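Local coordinates for protein glyoxylate reductase (Paecilomyces sp. J18, PDB 3WNV) that probably reduces glyoxylate to glycolate with a nicotinamide cofactor, as a member of the D-isomer specific 2-hydroxyacid dehydrogenase family, at residues Arg171-Arg185 against Asp194-Ser208. Sequence-based numbering, arbitrary orientation.
Sequences RRARAFGMNIIYHNR and DGAKYVSFDELLAQS
Strand 179-183 and the short strand 197-198 pair in parallel, Ile181 beside Lys197 and Tyr182 beside Tyr198, through Lys197 N to Ile180 O, Tyr182 N to Lys197 O and Val199 N to Tyr182 O (2.9 Å). On the Tyr182 face, the edge of the Tyr198 ring points at the face of Tyr182 in an offset edge-to-face pair (planes 71° apart), Tyr198 CD1 lying 3.5 Å from Tyr182 CZ, while the Tyr182 hydroxyl bonds to Glu193 and Leu188 N. The Tyr198 hydroxyl reaches on to donate to Asn184 O (3.1 Å). With CG anti to the backbone N (chi1 178°), the His183 ring is carried out beyond Tyr198, where ND1 donates in the ring plane to Val199 O (2.8 Å), and Phe201 CB sits over the ring face in a CH-pi contact. On the opposite face, Ile181 and Leu204 of helix 201-207 lie alongside, running in opposite directions, Ile181 CG1 3.7 Å from Leu204 CD1. Beyond the strands, on helix 164-175, Arg171 NH1 meets the syn lone pair of Asp194 OD1 (3.1 Å) in a salt bridge; Arg174 NH2 adds only a long one (3.8 Å) to Asp194 OD1. Strand 179-183, helix 190-193 and strand 197-198 form a beta-alpha-beta unit at the sheet edge of the Rossmann-type NAD-binding domain.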
ATOM      1  N   ARG A 171     -15.485   8.874   2.574  1.00 13.84           N
ATOM      2  CA  ARG A 171     -16.877   8.457   2.552  1.00 13.29           C
ATOM      3  C   ARG A 171     -17.247   7.832   3.900  1.00 14.12           C
ATOM      4  O   ARG A 171     -18.284   8.146   4.494  1.00 15.68           O
ATOM      5  CB  ARG A 171     -17.102   7.447   1.418  1.00 15.69           C
ATOM      6  CG  ARG A 171     -18.566   6.971   1.251  1.00 23.42           C
ATOM      7  CD  ARG A 171     -18.707   5.921   0.111  1.00 41.69           C
ATOM      8  NE  ARG A 171     -17.640   6.020  -0.899  1.00 46.31           N
ATOM      9  CZ  ARG A 171     -17.465   7.036  -1.756  1.00 50.97           C
ATOM     10  NH1 ARG A 171     -18.279   8.086  -1.739  1.00 53.60           N
ATOM     11  NH2 ARG A 171     -16.456   7.011  -2.623  1.00 49.40           N
ATOM     12  N   ARG A 172     -16.387   6.970   4.414  1.00 12.34           N
ATOM     13  CA  ARG A 172     -16.667   6.370   5.722  1.00 10.37           C
ATOM     14  C   ARG A 172     -16.618   7.412   6.818  1.00 10.75           C
ATOM     15  O   ARG A 172     -17.543   7.497   7.643  1.00 11.70           O
ATOM     16  CB  ARG A 172     -15.661   5.264   6.005  1.00  7.69           C
ATOM     17  CG  ARG A 172     -15.898   3.984   5.176  1.00  9.51           C
ATOM     18  CD  ARG A 172     -14.584   3.238   4.938  1.00  9.92           C
ATOM     19  NE  ARG A 172     -14.817   1.992   4.181  1.00 12.01           N
ATOM     20  CZ  ARG A 172     -15.121   1.922   2.879  1.00 13.87           C
ATOM     21  NH1 ARG A 172     -15.239   3.023   2.108  1.00 13.15           N
ATOM     22  NH2 ARG A 172     -15.326   0.724   2.346  1.00 16.65           N
ATOM     23  N   ALA A 173     -15.536   8.193   6.838  1.00 10.00           N
ATOM     24  CA  ALA A 173     -15.337   9.183   7.898  1.00  9.49           C
ATOM     25  C   ALA A 173     -16.459  10.213   7.978  1.00 12.02           C
ATOM     26  O   ALA A 173     -16.799  10.659   9.066  1.00 12.16           O
ATOM     27  CB  ALA A 173     -14.005   9.887   7.721  1.00 10.93           C
ATOM     28  N   ARG A 174     -17.025  10.618   6.842  1.00 12.21           N
ATOM     29  CA  ARG A 174     -18.164  11.520   6.882  1.00 17.34           C
ATOM     30  C   ARG A 174     -19.375  10.931   7.612  1.00 19.27           C
ATOM     31  O   ARG A 174     -20.127  11.663   8.279  1.00 14.51           O
ATOM     32  CB  ARG A 174     -18.577  11.968   5.462  1.00 16.16           C
ATOM     33  CG  ARG A 174     -17.862  13.231   5.030  1.00 22.86           C
ATOM     34  CD  ARG A 174     -18.364  13.771   3.667  1.00 30.30           C
ATOM     35  NE  ARG A 174     -18.012  12.830   2.632  1.00 34.87           N
ATOM     36  CZ  ARG A 174     -16.960  12.940   1.821  1.00 29.19           C
ATOM     37  NH1 ARG A 174     -16.143  13.999   1.854  1.00 27.75           N
ATOM     38  NH2 ARG A 174     -16.745  11.982   0.955  1.00 28.41           N
ATOM     39  N   ALA A 175     -19.578   9.629   7.458  1.00 14.51           N
ATOM     40  CA  ALA A 175     -20.680   8.953   8.133  1.00 14.70           C
ATOM     41  C   ALA A 175     -20.451   8.916   9.640  1.00 13.49           C
ATOM     42  O   ALA A 175     -21.424   8.779  10.411  1.00 15.04           O
ATOM     43  CB  ALA A 175     -20.894   7.557   7.565  1.00 11.86           C
ATOM     44  N   PHE A 176     -19.192   9.084  10.056  1.00 12.59           N
ATOM     45  CA  PHE A 176     -18.839   9.210  11.480  1.00 17.67           C
ATOM     46  C   PHE A 176     -18.924  10.663  11.947  1.00 15.53           C
ATOM     47  O   PHE A 176     -18.592  10.961  13.086  1.00 14.36           O
ATOM     48  CB  PHE A 176     -17.441   8.634  11.799  1.00 12.98           C
ATOM     49  CG  PHE A 176     -17.359   7.132  11.746  1.00 11.48           C
ATOM     50  CD1 PHE A 176     -17.465   6.452  10.539  1.00 16.36           C
ATOM     51  CD2 PHE A 176     -17.127   6.397  12.896  1.00 16.84           C
ATOM     52  CE1 PHE A 176     -17.386   5.074  10.480  1.00 14.25           C
ATOM     53  CE2 PHE A 176     -17.048   5.007  12.848  1.00 19.67           C
ATOM     54  CZ  PHE A 176     -17.171   4.341  11.647  1.00 18.38           C
ATOM     55  N   GLY A 177     -19.396  11.558  11.078  1.00 14.88           N
ATOM     56  CA  GLY A 177     -19.583  12.953  11.432  1.00 12.87           C
ATOM     57  C   GLY A 177     -18.351  13.845  11.286  1.00 15.99           C
ATOM     58  O   GLY A 177     -18.339  14.972  11.812  1.00 13.71           O
ATOM     59  N   MET A 178     -17.321  13.357  10.589  1.00 13.99           N
ATOM     60  CA  MET A 178     -16.087  14.136  10.371  1.00 11.40           C
ATOM     61  C   MET A 178     -16.184  15.113   9.185  1.00 11.93           C
ATOM     62  O   MET A 178     -16.935  14.883   8.251  1.00 17.24           O
ATOM     63  CB  MET A 178     -14.887  13.214  10.180  1.00  9.50           C
ATOM     64  CG  MET A 178     -14.733  12.262  11.335  1.00 15.50           C
ATOM     65  SD  MET A 178     -13.207  11.353  11.230  1.00 12.62           S
ATOM     66  CE  MET A 178     -12.030  12.500  11.952  1.00 10.85           C
ATOM     67  N   ASN A 179     -15.430  16.212   9.279  1.00 12.62           N
ATOM     68  CA  ASN A 179     -15.236  17.149   8.178  1.00 17.36           C
ATOM     69  C   ASN A 179     -13.955  16.725   7.480  1.00 13.18           C
ATOM     70  O   ASN A 179     -13.001  16.261   8.123  1.00 14.83           O
ATOM     71  CB  ASN A 179     -15.045  18.560   8.710  1.00 19.62           C
ATOM     72  CG  ASN A 179     -16.224  19.033   9.486  1.00 26.26           C
ATOM     73  OD1 ASN A 179     -16.085  19.519  10.607  1.00 35.48           O
ATOM     74  ND2 ASN A 179     -17.409  18.881   8.908  1.00 22.96           N
ATOM     75  N   ILE A 180     -13.912  16.874   6.172  1.00  8.76           N
ATOM     76  CA  ILE A 180     -12.784  16.292   5.421  1.00  7.63           C
ATOM     77  C   ILE A 180     -11.973  17.384   4.741  1.00 14.96           C
ATOM     78  O   ILE A 180     -12.529  18.228   4.030  1.00 15.12           O
ATOM     79  CB  ILE A 180     -13.245  15.309   4.337  1.00 14.90           C
ATOM     80  CG1 ILE A 180     -14.339  14.390   4.873  1.00 15.88           C
ATOM     81  CG2 ILE A 180     -12.042  14.523   3.758  1.00 14.57           C
ATOM     82  CD1 ILE A 180     -13.855  13.451   6.032  1.00 13.93           C
ATOM     83  N   ILE A 181     -10.667  17.389   4.976  1.00 10.94           N
ATOM     84  CA  ILE A 181      -9.762  18.259   4.213  1.00 14.38           C
ATOM     85  C   ILE A 181      -8.659  17.417   3.581  1.00 15.17           C
ATOM     86  O   ILE A 181      -8.365  16.311   4.037  1.00 14.29           O
ATOM     87  CB  ILE A 181      -9.130  19.391   5.062  1.00 15.33           C
ATOM     88  CG1 ILE A 181      -8.308  18.803   6.228  1.00 11.27           C
ATOM     89  CG2 ILE A 181     -10.221  20.314   5.588  1.00 14.36           C
ATOM     90  CD1 ILE A 181      -7.543  19.916   7.040  1.00 13.66           C
ATOM     91  N   TYR A 182      -8.023  17.945   2.544  1.00 11.74           N
ATOM     92  CA  TYR A 182      -6.968  17.182   1.891  1.00  8.09           C
ATOM     93  C   TYR A 182      -5.962  18.062   1.188  1.00 11.59           C
ATOM     94  O   TYR A 182      -6.237  19.214   0.827  1.00 13.35           O
ATOM     95  CB  TYR A 182      -7.556  16.192   0.877  1.00  8.54           C
ATOM     96  CG  TYR A 182      -7.859  16.838  -0.472  1.00 11.38           C
ATOM     97  CD1 TYR A 182      -9.014  17.608  -0.661  1.00 15.13           C
ATOM     98  CD2 TYR A 182      -7.001  16.669  -1.558  1.00 12.64           C
ATOM     99  CE1 TYR A 182      -9.295  18.224  -1.908  1.00 16.84           C
ATOM    100  CE2 TYR A 182      -7.291  17.261  -2.802  1.00 15.02           C
ATOM    101  CZ  TYR A 182      -8.435  18.025  -2.962  1.00 16.93           C
ATOM    102  OH  TYR A 182      -8.698  18.593  -4.206  1.00 20.13           O
ATOM    103  N   HIS A 183      -4.790  17.483   0.956  1.00 12.46           N
ATOM    104  CA  HIS A 183      -3.779  18.134   0.136  1.00 11.86           C
ATOM    105  C   HIS A 183      -3.173  17.139  -0.843  1.00 13.08           C
ATOM    106  O   HIS A 183      -2.690  16.067  -0.458  1.00 12.76           O
ATOM    107  CB  HIS A 183      -2.659  18.745   0.976  1.00 10.34           C
ATOM    108  CG  HIS A 183      -1.581  19.370   0.137  1.00 15.23           C
ATOM    109  ND1 HIS A 183      -1.777  20.546  -0.556  1.00 17.64           N
ATOM    110  CD2 HIS A 183      -0.339  18.936  -0.201  1.00 19.79           C
ATOM    111  CE1 HIS A 183      -0.680  20.842  -1.240  1.00 19.04           C
ATOM    112  NE2 HIS A 183       0.198  19.881  -1.052  1.00 20.28           N
ATOM    113  N   ASN A 184      -3.231  17.504  -2.112  1.00 12.96           N
ATOM    114  CA  ASN A 184      -2.485  16.815  -3.153  1.00 14.21           C
ATOM    115  C   ASN A 184      -1.646  17.910  -3.772  1.00 17.32           C
ATOM    116  O   ASN A 184      -1.964  19.083  -3.604  1.00 16.84           O
ATOM    117  CB  ASN A 184      -3.435  16.274  -4.226  1.00 13.49           C
ATOM    118  CG  ASN A 184      -4.182  15.052  -3.777  1.00 15.86           C
ATOM    119  OD1 ASN A 184      -4.259  14.749  -2.561  1.00 14.03           O
ATOM    120  ND2 ASN A 184      -4.729  14.315  -4.755  1.00 18.72           N
ATOM    121  N   ARG A 185      -0.610  17.557  -4.533  1.00 19.00           N
ATOM    122  CA  ARG A 185       0.158  18.585  -5.228  1.00 17.56           C
ATOM    123  C   ARG A 185      -0.760  19.459  -6.107  1.00 17.53           C
ATOM    124  O   ARG A 185      -0.600  20.684  -6.167  1.00 21.39           O
ATOM    125  CB  ARG A 185       1.238  17.938  -6.083  1.00 20.96           C
ATOM    126  CG  ARG A 185       1.566  18.769  -7.304  1.00 26.74           C
ATOM    127  CD  ARG A 185       2.779  18.266  -8.057  1.00 35.49           C
ATOM    128  NE  ARG A 185       2.847  16.815  -8.184  1.00 44.99           N
ATOM    129  CZ  ARG A 185       3.765  16.049  -7.594  1.00 49.64           C
ATOM    130  NH1 ARG A 185       4.714  16.583  -6.829  1.00 49.33           N
ATOM    131  NH2 ARG A 185       3.733  14.740  -7.776  1.00 53.53           N
ATOM    132  N   ASP A 194     -14.975  14.784  -4.364  1.00 32.73           N
ATOM    133  CA  ASP A 194     -16.117  14.067  -3.801  1.00 33.19           C
ATOM    134  C   ASP A 194     -16.571  14.705  -2.480  1.00 29.49           C
ATOM    135  O   ASP A 194     -16.944  14.002  -1.553  1.00 28.19           O
ATOM    136  CB  ASP A 194     -15.765  12.566  -3.617  1.00 31.65           C
ATOM    137  CG  ASP A 194     -16.997  11.686  -3.412  1.00 34.82           C
ATOM    138  OD1 ASP A 194     -16.925  10.712  -2.636  1.00 37.72           O
ATOM    139  OD2 ASP A 194     -18.038  11.961  -4.042  1.00 34.55           O
ATOM    140  N   GLY A 195     -16.518  16.034  -2.390  1.00 28.97           N
ATOM    141  CA  GLY A 195     -16.938  16.718  -1.171  1.00 25.25           C
ATOM    142  C   GLY A 195     -15.856  17.331  -0.277  1.00 27.33           C
ATOM    143  O   GLY A 195     -16.114  18.297   0.444  1.00 26.30           O
ATOM    144  N   ALA A 196     -14.640  16.793  -0.331  1.00 26.63           N
ATOM    145  CA  ALA A 196     -13.537  17.269   0.518  1.00 23.62           C
ATOM    146  C   ALA A 196     -12.991  18.628   0.106  1.00 24.27           C
ATOM    147  O   ALA A 196     -12.954  18.949  -1.086  1.00 27.83           O
ATOM    148  CB  ALA A 196     -12.417  16.240   0.541  1.00 16.28           C
ATOM    149  N   LYS A 197     -12.547  19.399   1.100  1.00 20.65           N
ATOM    150  CA  LYS A 197     -11.980  20.737   0.947  1.00 22.94           C
ATOM    151  C   LYS A 197     -10.447  20.768   0.741  1.00 21.16           C
ATOM    152  O   LYS A 197      -9.668  20.244   1.545  1.00 15.51           O
ATOM    153  CB  LYS A 197     -12.325  21.523   2.200  1.00 23.05           C
ATOM    154  CG  LYS A 197     -11.833  22.933   2.219  1.00 31.10           C
ATOM    155  CD  LYS A 197     -12.650  23.726   3.237  1.00 35.29           C
ATOM    156  CE  LYS A 197     -12.419  25.215   3.096  1.00 41.96           C
ATOM    157  NZ  LYS A 197     -11.414  25.700   4.083  1.00 43.33           N
ATOM    158  N   TYR A 198     -10.012  21.370  -0.350  1.00 18.03           N
ATOM    159  CA  TYR A 198      -8.577  21.419  -0.661  1.00 16.96           C
ATOM    160  C   TYR A 198      -7.863  22.426   0.218  1.00 20.43           C
ATOM    161  O   TYR A 198      -8.348  23.540   0.391  1.00 27.10           O
ATOM    162  CB  TYR A 198      -8.395  21.850  -2.105  1.00 17.71           C
ATOM    163  CG  TYR A 198      -6.950  21.918  -2.519  1.00 16.49           C
ATOM    164  CD1 TYR A 198      -6.265  20.766  -2.830  1.00 19.48           C
ATOM    165  CD2 TYR A 198      -6.278  23.131  -2.588  1.00 20.64           C
ATOM    166  CE1 TYR A 198      -4.950  20.808  -3.219  1.00 22.23           C
ATOM    167  CE2 TYR A 198      -4.943  23.183  -2.982  1.00 23.72           C
ATOM    168  CZ  TYR A 198      -4.291  22.004  -3.285  1.00 25.40           C
ATOM    169  OH  TYR A 198      -2.967  21.988  -3.694  1.00 29.66           O
ATOM    170  N   VAL A 199      -6.705  22.045   0.761  1.00 13.57           N
ATOM    171  CA  VAL A 199      -5.882  22.936   1.589  1.00 14.10           C
ATOM    172  C   VAL A 199      -4.390  22.760   1.263  1.00 15.94           C
ATOM    173  O   VAL A 199      -3.987  21.787   0.618  1.00 16.22           O
ATOM    174  CB  VAL A 199      -6.106  22.683   3.109  1.00 21.23           C
ATOM    175  CG1 VAL A 199      -7.537  22.975   3.500  1.00 18.30           C
ATOM    176  CG2 VAL A 199      -5.710  21.272   3.514  1.00 17.54           C
ATOM    177  N   SER A 200      -3.568  23.710   1.692  1.00 16.32           N
ATOM    178  CA  SER A 200      -2.140  23.630   1.414  1.00 16.85           C
ATOM    179  C   SER A 200      -1.556  22.587   2.348  1.00 16.25           C
ATOM    180  O   SER A 200      -2.234  22.140   3.262  1.00 15.08           O
ATOM    181  CB  SER A 200      -1.466  24.974   1.648  1.00 19.80           C
ATOM    182  OG  SER A 200      -1.534  25.328   3.022  1.00 18.49           O
ATOM    183  N   PHE A 201      -0.323  22.155   2.080  1.00 17.11           N
ATOM    184  CA  PHE A 201       0.346  21.178   2.954  1.00 15.04           C
ATOM    185  C   PHE A 201       0.404  21.714   4.395  1.00 17.28           C
ATOM    186  O   PHE A 201       0.014  21.032   5.334  1.00 13.09           O
ATOM    187  CB  PHE A 201       1.741  20.848   2.373  1.00 19.98           C
ATOM    188  CG  PHE A 201       2.492  19.741   3.100  1.00 21.59           C
ATOM    189  CD1 PHE A 201       2.232  18.407   2.842  1.00 29.46           C
ATOM    190  CD2 PHE A 201       3.510  20.048   4.001  1.00 27.19           C
ATOM    191  CE1 PHE A 201       2.955  17.366   3.509  1.00 28.26           C
ATOM    192  CE2 PHE A 201       4.232  19.028   4.672  1.00 28.84           C
ATOM    193  CZ  PHE A 201       3.940  17.676   4.416  1.00 27.50           C
ATOM    194  N   ASP A 202       0.906  22.935   4.583  1.00 17.69           N
ATOM    195  CA  ASP A 202       1.001  23.493   5.926  1.00 16.18           C
ATOM    196  C   ASP A 202      -0.368  23.603   6.612  1.00 19.09           C
ATOM    197  O   ASP A 202      -0.488  23.364   7.814  1.00 16.10           O
ATOM    198  CB  ASP A 202       1.697  24.858   5.893  1.00 23.69           C
ATOM    199  CG  ASP A 202       3.214  24.751   5.735  1.00 29.29           C
ATOM    200  OD1 ASP A 202       3.764  23.647   5.895  1.00 31.25           O
ATOM    201  OD2 ASP A 202       3.859  25.793   5.461  1.00 29.65           O
ATOM    202  N   GLU A 203      -1.412  23.910   5.851  1.00 14.17           N
ATOM    203  CA  GLU A 203      -2.754  24.016   6.421  1.00 15.36           C
ATOM    204  C   GLU A 203      -3.302  22.651   6.807  1.00 12.72           C
ATOM    205  O   GLU A 203      -4.070  22.520   7.786  1.00 14.52           O
ATOM    206  CB  GLU A 203      -3.719  24.695   5.430  1.00 23.11           C
ATOM    207  CG  GLU A 203      -3.608  26.200   5.323  1.00 31.23           C
ATOM    208  CD  GLU A 203      -4.390  26.766   4.118  1.00 39.55           C
ATOM    209  OE1 GLU A 203      -4.541  26.056   3.080  1.00 29.14           O
ATOM    210  OE2 GLU A 203      -4.847  27.934   4.214  1.00 47.25           O
ATOM    211  N   LEU A 204      -2.897  21.614   6.070  1.00 12.23           N
ATOM    212  CA  LEU A 204      -3.332  20.252   6.351  1.00 12.30           C
ATOM    213  C   LEU A 204      -2.737  19.814   7.696  1.00 11.41           C
ATOM    214  O   LEU A 204      -3.415  19.189   8.520  1.00 10.38           O
ATOM    215  CB  LEU A 204      -2.896  19.284   5.246  1.00 10.69           C
ATOM    216  CG  LEU A 204      -3.454  17.864   5.363  1.00 13.42           C
ATOM    217  CD1 LEU A 204      -4.932  17.864   5.036  1.00 14.07           C
ATOM    218  CD2 LEU A 204      -2.705  16.916   4.395  1.00 13.53           C
ATOM    219  N   LEU A 205      -1.483  20.194   7.922  1.00 12.99           N
ATOM    220  CA  LEU A 205      -0.808  19.824   9.156  1.00 12.32           C
ATOM    221  C   LEU A 205      -1.457  20.575  10.314  1.00 14.27           C
ATOM    222  O   LEU A 205      -1.684  20.003  11.374  1.00 13.87           O
ATOM    223  CB  LEU A 205       0.680  20.183   9.081  1.00 13.81           C
ATOM    224  CG  LEU A 205       1.520  19.354   8.101  1.00 15.78           C
ATOM    225  CD1 LEU A 205       2.860  20.018   7.844  1.00 14.86           C
ATOM    226  CD2 LEU A 205       1.701  17.897   8.603  1.00 16.41           C
ATOM    227  N   ALA A 206      -1.781  21.845  10.097  1.00 14.36           N
ATOM    228  CA  ALA A 206      -2.334  22.690  11.159  1.00 16.19           C
ATOM    229  C   ALA A 206      -3.742  22.316  11.568  1.00 16.96           C
ATOM    230  O   ALA A 206      -4.097  22.410  12.736  1.00 18.92           O
ATOM    231  CB  ALA A 206      -2.314  24.149  10.735  1.00 19.08           C
ATOM    232  N   GLN A 207      -4.566  21.914  10.609  1.00 16.94           N
ATOM    233  CA  GLN A 207      -5.997  21.776  10.858  1.00 14.10           C
ATOM    234  C   GLN A 207      -6.535  20.375  11.118  1.00 14.96           C
ATOM    235  O   GLN A 207      -7.682  20.236  11.598  1.00 15.84           O
ATOM    236  CB  GLN A 207      -6.777  22.392   9.688  1.00 14.80           C
ATOM    237  CG  GLN A 207      -6.439  23.842   9.421  1.00 17.69           C
ATOM    238  CD  GLN A 207      -7.163  24.374   8.213  1.00 27.70           C
ATOM    239  OE1 GLN A 207      -8.202  23.832   7.807  1.00 30.68           O
ATOM    240  NE2 GLN A 207      -6.624  25.437   7.616  1.00 31.23           N
ATOM    241  N   SER A 208      -5.759  19.333  10.807  1.00 14.17           N
ATOM    242  CA  SER A 208      -6.231  17.976  10.996  1.00 10.79           C
ATOM    243  C   SER A 208      -6.304  17.542  12.471  1.00 12.02           C
ATOM    244  O   SER A 208      -5.293  17.622  13.213  1.00 13.91           O
ATOM    245  CB  SER A 208      -5.273  16.994  10.289  1.00  9.96           C
ATOM    246  OG  SER A 208      -5.146  17.354   8.950  1.00 15.47           O
TER
HETATM  247  O   HOH W   1     -15.197  10.712  -0.787  1.00 25.56           O